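Local structure of TlmII (4HVM) at residues Q228-P233 / A452-A457; L243-L248 / D448-A453. The protein takes part in biosynthesis of the antibiotic tallysomycin and, as a condensation-domain protein, probably acts on or binds phosphopantetheine-linked intermediates. All coordinates share one frame; numbering follows the deposited sequence.

Contact 1: Q228-P233 / A452-A457; sequences QALTEP and AAMAQA
Leu230 overlaps two side chains of the 452-457 helix, one with each methyl of its fork: CD2 lies 3.7 Å from CG of the selenomethionine Met454, and CD1 lies 3.8 Å from CB of Ala457. With CG anti to the backbone N (chi1 -175°), beside the carbonyl carbon, the two methyls of the fork are set against Met454 and Ala457. The side chains of Leu230 and Met454 cross at about a right angle, and Leu230 CD2 meets the middle of the Met454 chain, with SE at 4.0 Å. That chain bends about the CG-SE bond (chi3 -67°); Met454 also packs on Leu220 and Val222 of strand 216-223. This places the contact in the helical layer against the C-terminal sheet, consistent with a condensation-domain fold, in which each half resembles chloramphenicol acetyltransferase. Leu230 occupies the last turn of its helix, since Glu232 is the first residue to leave helical phi/psi. Leu230, Met454 and Ala457 are all buried, and the pairing between the segments is wholly apolar. Phe314 of helix 314-330 touches both Leu230 and Ala457.

Contact 2: L243-L248 / D448-A453; sequences LAMAAL and DGLDAA
The segments 243-248 and 448-453, parts of helices 241-255 and 445-459, cross steeply: their N-to-C directions differ by 118°, and the segment axes come no closer than 11.0 Å. The nearest CA atoms, those of Leu248 and Leu450, are 6.4 Å apart, so the two leucines mark the closest CA approach. Leu450 reaches across with one branch of its fork. Its CD2 lies 3.6 Å from Leu248 CB, meeting that side chain at its base; the same methyl rests beside the backbone carbonyl, 3.6 Å from Leu248 O. The other branch approaches the selenomethionine Met245, where Leu450 CD1 stands 4.5 Å from SE, a looser apolar approach. Leu248 has its CG anti to the carbonyl carbon (chi1 -72°), beside the backbone N, and from there its CD2 comes to 3.7 Å from Ala453 CB, one turn further along the partner helix than Leu450. Leu248 is therefore engaged at two levels, at its base by Leu450 and at one terminal methyl by Ala453. All four touching residues are buried, and every side-chain pairing between the segments is apolar. Phe314 of helix 314-330 also packs on Leu248. On the sheet side, Leu419 of strand 417-424 touches both Met245 and Leu450, one residue from each segment. These shared Leu419 contacts are consistent with two helices packed on each other and against the mixed C-terminal sheet, as in the alpha/beta sandwich of the chloramphenicol acetyltransferase-like half of a condensation domain.

From the N terminus, the chain reaches helix 224-231 first, then helix 241-255, and returns to both much later through the C-terminal helix 445-459. Contact 1 closes the longer loop, with 218 residues between its segments; contact 2 closes one of 199 residues that begins later and ends earlier, so it nests within the first. Both loops include strands 274-282, 297-305, 359-361, 417-424 and 427-434 of the six-stranded sheet. The contact centres lie 8 Å apart. Met454 joins them directly: its CG is 3.6 Å from Leu248 CD1. Leu230 CG likewise meets Ala244 CB at 3.8 Å, making the three helices one continuous apolar cluster.

Contact 1: Q228-P233 / A452-A457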
ATOM      1  N   GLN A 228      16.032   9.569  -6.477  1.00 35.17           N
ATOM      2  CA  GLN A 228      15.519  10.933  -6.544  1.00 38.51           C
ATOM      3  C   GLN A 228      15.577  11.496  -7.961  1.00 35.88           C
ATOM      4  O   GLN A 228      14.610  12.086  -8.441  1.00 38.29           O
ATOM      5  CB  GLN A 228      16.270  11.841  -5.568  1.00 48.69           C
ATOM      6  CG  GLN A 228      15.975  11.536  -4.116  1.00 66.65           C
ATOM      7  CD  GLN A 228      14.499  11.651  -3.800  1.00 78.22           C
ATOM      8  OE1 GLN A 228      13.811  12.540  -4.305  1.00 80.94           O
ATOM      9  NE2 GLN A 228      14.001  10.743  -2.968  1.00 79.03           N
ATOM     10  N   ALA A 229      16.708  11.299  -8.632  1.00 29.42           N
ATOM     11  CA  ALA A 229      16.891  11.811  -9.985  1.00 30.18           C
ATOM     12  C   ALA A 229      15.914  11.151 -10.950  1.00 32.84           C
ATOM     13  O   ALA A 229      15.538  11.734 -11.967  1.00 43.44           O
ATOM     14  CB  ALA A 229      18.315  11.591 -10.445  1.00 18.91           C
ATOM     15  N   LEU A 230      15.509   9.930 -10.621  1.00 28.04           N
ATOM     16  CA  LEU A 230      14.553   9.186 -11.429  1.00 25.03           C
ATOM     17  C   LEU A 230      13.127   9.604 -11.090  1.00 31.47           C
ATOM     18  O   LEU A 230      12.312   9.857 -11.978  1.00 40.62           O
ATOM     19  CB  LEU A 230      14.722   7.684 -11.195  1.00 22.98           C
ATOM     20  CG  LEU A 230      13.872   6.755 -12.057  1.00 25.41           C
ATOM     21  CD1 LEU A 230      14.410   6.722 -13.473  1.00 25.23           C
ATOM     22  CD2 LEU A 230      13.839   5.361 -11.459  1.00 25.33           C
ATOM     23  N   THR A 231      12.838   9.679  -9.795  1.00 32.30           N
ATOM     24  CA  THR A 231      11.506  10.031  -9.317  1.00 35.38           C
ATOM     25  C   THR A 231      11.157  11.486  -9.604  1.00 47.29           C
ATOM     26  O   THR A 231      10.207  11.772 -10.335  1.00 52.59           O
ATOM     27  CB  THR A 231      11.364   9.771  -7.805  1.00 48.26           C
ATOM     28  OG1 THR A 231      11.423   8.360  -7.551  1.00 53.56           O
ATOM     29  CG2 THR A 231      10.044  10.336  -7.287  1.00 58.51           C
ATOM     30  N   GLU A 232      11.928  12.400  -9.023  1.00 56.86           N
ATOM     31  CA  GLU A 232      11.689  13.825  -9.197  1.00 56.56           C
ATOM     32  C   GLU A 232      11.926  14.250 -10.642  1.00 60.33           C
ATOM     33  O   GLU A 232      13.044  14.152 -11.152  1.00 54.52           O
ATOM     34  CB  GLU A 232      12.567  14.643  -8.247  1.00 50.18           C
ATOM     35  N   PRO A 233      10.861  14.712 -11.309  1.00 69.93           N
ATOM     36  CA  PRO A 233      10.928  15.188 -12.692  1.00 74.49           C
ATOM     37  C   PRO A 233       9.962  16.344 -12.932  1.00 70.64           C
ATOM     38  O   PRO A 233       9.526  16.948 -11.951  1.00 65.93           O
ATOM     39  CB  PRO A 233      10.511  13.958 -13.503  1.00 74.55           C
ATOM     40  N   ALA A 452      20.176  -1.404 -14.716  1.00 23.20           N
ATOM     41  CA  ALA A 452      20.844  -0.804 -15.861  1.00 25.07           C
ATOM     42  C   ALA A 452      19.967   0.267 -16.492  1.00 26.49           C
ATOM     43  O   ALA A 452      20.451   1.333 -16.873  1.00 28.09           O
ATOM     44  CB  ALA A 452      21.195  -1.866 -16.884  1.00 19.62           C
ATOM     45  N   ALA A 453      18.676  -0.022 -16.593  1.00 27.39           N
ATOM     46  CA  ALA A 453      17.739   0.893 -17.228  1.00 24.58           C
ATOM     47  C   ALA A 453      17.597   2.187 -16.432  1.00 24.61           C
ATOM     48  O   ALA A 453      17.471   3.266 -17.010  1.00 22.37           O
ATOM     49  CB  ALA A 453      16.386   0.224 -17.410  1.00 17.88           C
HETATM   50  N   MSE A 454      17.624   2.077 -15.106  1.00 24.14           N
HETATM   51  CA  MSE A 454      17.524   3.249 -14.242  1.00 16.85           C
HETATM   52  C   MSE A 454      18.728   4.165 -14.412  1.00 23.32           C
HETATM   53  O   MSE A 454      18.582   5.383 -14.525  1.00 20.59           O
HETATM   54  CB  MSE A 454      17.380   2.835 -12.778  1.00 16.30           C
HETATM   55  CG  MSE A 454      15.960   2.502 -12.367  1.00 15.84           C
HETATM   56 SE   MSE A 454      15.815   2.076 -10.480  0.65 34.36          SE
HETATM   57  CE  MSE A 454      16.839   0.425 -10.497  1.00 48.73           C
ATOM     58  N   ALA A 455      19.919   3.571 -14.429  1.00 21.75           N
ATOM     59  CA  ALA A 455      21.148   4.323 -14.645  1.00 18.56           C
ATOM     60  C   ALA A 455      21.090   5.075 -15.967  1.00 27.29           C
ATOM     61  O   ALA A 455      21.460   6.245 -16.040  1.00 29.82           O
ATOM     62  CB  ALA A 455      22.350   3.395 -14.618  1.00 19.02           C
ATOM     63  N   GLN A 456      20.607   4.397 -17.003  1.00 19.19           N
ATOM     64  CA  GLN A 456      20.466   4.998 -18.320  1.00 19.88           C
ATOM     65  C   GLN A 456      19.441   6.127 -18.305  1.00 27.60           C
ATOM     66  O   GLN A 456      19.655   7.174 -18.915  1.00 30.76           O
ATOM     67  CB  GLN A 456      20.058   3.938 -19.343  1.00 20.12           C
ATOM     68  CG  GLN A 456      19.938   4.462 -20.756  1.00 25.53           C
ATOM     69  CD  GLN A 456      21.250   4.993 -21.286  1.00 21.99           C
ATOM     70  OE1 GLN A 456      22.145   4.226 -21.642  1.00 45.12           O
ATOM     71  NE2 GLN A 456      21.374   6.314 -21.343  1.00 25.70           N
ATOM     72  N   ALA A 457      18.332   5.913 -17.602  1.00 19.07           N
ATOM     73  CA  ALA A 457      17.251   6.895 -17.567  1.00 20.08           C
ATOM     74  C   ALA A 457      17.679   8.219 -16.943  1.00 21.69           C
ATOM     75  O   ALA A 457      17.166   9.279 -17.304  1.00 29.05           O
ATOM     76  CB  ALA A 457      16.042   6.334 -16.833  1.00 18.51           C
TER

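Contact 2: L243-L248 / D448-A453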
ATOM      1  N   LEU A 243       5.624   5.546 -11.213  1.00 39.40           N
ATOM      2  CA  LEU A 243       5.387   5.582 -12.654  1.00 28.44           C
ATOM      3  C   LEU A 243       6.658   5.306 -13.449  1.00 24.52           C
ATOM      4  O   LEU A 243       6.602   4.764 -14.550  1.00 29.45           O
ATOM      5  CB  LEU A 243       4.761   6.913 -13.078  1.00 20.09           C
ATOM      6  CG  LEU A 243       3.497   6.737 -13.924  1.00 37.40           C
ATOM      7  CD1 LEU A 243       2.513   5.813 -13.221  1.00 21.01           C
ATOM      8  CD2 LEU A 243       2.853   8.079 -14.237  1.00 21.06           C
ATOM      9  N   ALA A 244       7.801   5.679 -12.886  1.00 18.81           N
ATOM     10  CA  ALA A 244       9.081   5.323 -13.481  1.00 18.39           C
ATOM     11  C   ALA A 244       9.274   3.818 -13.359  1.00 27.55           C
ATOM     12  O   ALA A 244       9.807   3.178 -14.263  1.00 29.18           O
ATOM     13  CB  ALA A 244      10.209   6.062 -12.800  1.00 18.44           C
HETATM   14  N   MSE A 245       8.835   3.263 -12.233  1.00 27.28           N
HETATM   15  CA  MSE A 245       8.852   1.819 -12.024  1.00 28.81           C
HETATM   16  C   MSE A 245       7.956   1.096 -13.016  1.00 29.29           C
HETATM   17  O   MSE A 245       8.371   0.126 -13.645  1.00 24.98           O
HETATM   18  CB  MSE A 245       8.409   1.477 -10.603  1.00 35.94           C
HETATM   19  CG  MSE A 245       9.469   1.707  -9.552  1.00 40.57           C
HETATM   20 SE   MSE A 245      10.987   0.516  -9.799  0.70 64.33          SE
HETATM   21  CE  MSE A 245      12.196   1.721 -10.749  1.00 18.65           C
ATOM     22  N   ALA A 246       6.720   1.567 -13.141  1.00 26.78           N
ATOM     23  CA  ALA A 246       5.752   0.957 -14.041  1.00 26.16           C
ATOM     24  C   ALA A 246       6.228   0.977 -15.491  1.00 25.32           C
ATOM     25  O   ALA A 246       5.992   0.028 -16.240  1.00 27.18           O
ATOM     26  CB  ALA A 246       4.407   1.651 -13.915  1.00 29.62           C
ATOM     27  N   ALA A 247       6.903   2.055 -15.877  1.00 22.97           N
ATOM     28  CA  ALA A 247       7.415   2.187 -17.234  1.00 18.95           C
ATOM     29  C   ALA A 247       8.549   1.205 -17.489  1.00 22.37           C
ATOM     30  O   ALA A 247       8.592   0.549 -18.529  1.00 21.25           O
ATOM     31  CB  ALA A 247       7.884   3.613 -17.485  1.00 21.64           C
ATOM     32  N   LEU A 248       9.464   1.108 -16.528  1.00 18.83           N
ATOM     33  CA  LEU A 248      10.640   0.258 -16.675  1.00 25.22           C
ATOM     34  C   LEU A 248      10.313  -1.222 -16.506  1.00 25.88           C
ATOM     35  O   LEU A 248      10.919  -2.070 -17.159  1.00 27.83           O
ATOM     36  CB  LEU A 248      11.744   0.683 -15.703  1.00 18.76           C
ATOM     37  CG  LEU A 248      12.451   1.999 -16.040  1.00 26.35           C
ATOM     38  CD1 LEU A 248      13.487   2.340 -14.985  1.00 27.50           C
ATOM     39  CD2 LEU A 248      13.087   1.934 -17.422  1.00 18.82           C
ATOM     40  N   ASP A 448      18.368  -6.907 -12.522  1.00 32.10           N
ATOM     41  CA  ASP A 448      19.574  -6.483 -13.221  1.00 36.42           C
ATOM     42  C   ASP A 448      19.191  -5.618 -14.414  1.00 34.00           C
ATOM     43  O   ASP A 448      19.946  -4.735 -14.821  1.00 40.08           O
ATOM     44  CB  ASP A 448      20.395  -7.687 -13.687  1.00 50.66           C
ATOM     45  CG  ASP A 448      21.079  -8.409 -12.541  1.00 63.43           C
ATOM     46  OD1 ASP A 448      21.993  -7.821 -11.922  1.00 64.99           O
ATOM     47  OD2 ASP A 448      20.714  -9.574 -12.270  1.00 72.17           O
ATOM     48  N   GLY A 449      18.010  -5.880 -14.968  1.00 28.08           N
ATOM     49  CA  GLY A 449      17.492  -5.102 -16.079  1.00 18.64           C
ATOM     50  C   GLY A 449      17.050  -3.714 -15.652  1.00 34.96           C
ATOM     51  O   GLY A 449      17.376  -2.722 -16.305  1.00 36.64           O
ATOM     52  N   LEU A 450      16.303  -3.646 -14.555  1.00 29.80           N
ATOM     53  CA  LEU A 450      15.862  -2.371 -14.006  1.00 20.53           C
ATOM     54  C   LEU A 450      17.049  -1.516 -13.586  1.00 24.32           C
ATOM     55  O   LEU A 450      17.054  -0.305 -13.802  1.00 33.31           O
ATOM     56  CB  LEU A 450      14.945  -2.584 -12.802  1.00 17.11           C
ATOM     57  CG  LEU A 450      13.547  -3.151 -13.035  1.00 22.30           C
ATOM     58  CD1 LEU A 450      12.740  -3.119 -11.745  1.00 27.95           C
ATOM     59  CD2 LEU A 450      12.833  -2.384 -14.129  1.00 22.65           C
ATOM     60  N   ASP A 451      18.049  -2.152 -12.981  1.00 20.78           N
ATOM     61  CA  ASP A 451      19.229  -1.452 -12.484  1.00 21.86           C
ATOM     62  C   ASP A 451      19.967  -0.718 -13.598  1.00 24.14           C
ATOM     63  O   ASP A 451      20.333   0.446 -13.447  1.00 29.04           O
ATOM     64  CB  ASP A 451      20.171  -2.429 -11.779  1.00 24.79           C
ATOM     65  CG  ASP A 451      21.323  -1.733 -11.087  1.00 33.17           C
ATOM     66  OD1 ASP A 451      21.193  -0.535 -10.754  1.00 35.76           O
ATOM     67  OD2 ASP A 451      22.362  -2.390 -10.871  1.00 39.96           O
ATOM     68  N   ALA A 452      20.176  -1.404 -14.716  1.00 23.20           N
ATOM     69  CA  ALA A 452      20.844  -0.804 -15.861  1.00 25.07           C
ATOM     70  C   ALA A 452      19.967   0.267 -16.492  1.00 26.49           C
ATOM     71  O   ALA A 452      20.451   1.333 -16.873  1.00 28.09           O
ATOM     72  CB  ALA A 452      21.195  -1.866 -16.884  1.00 19.62           C
ATOM     73  N   ALA A 453      18.676  -0.022 -16.593  1.00 27.39           N
ATOM     74  CA  ALA A 453      17.739   0.893 -17.228  1.00 24.58           C
ATOM     75  C   ALA A 453      17.597   2.187 -16.432  1.00 24.61           C
ATOM     76  O   ALA A 453      17.471   3.266 -17.010  1.00 22.37           O
ATOM     77  CB  ALA A 453      16.386   0.224 -17.410  1.00 17.88           C
TER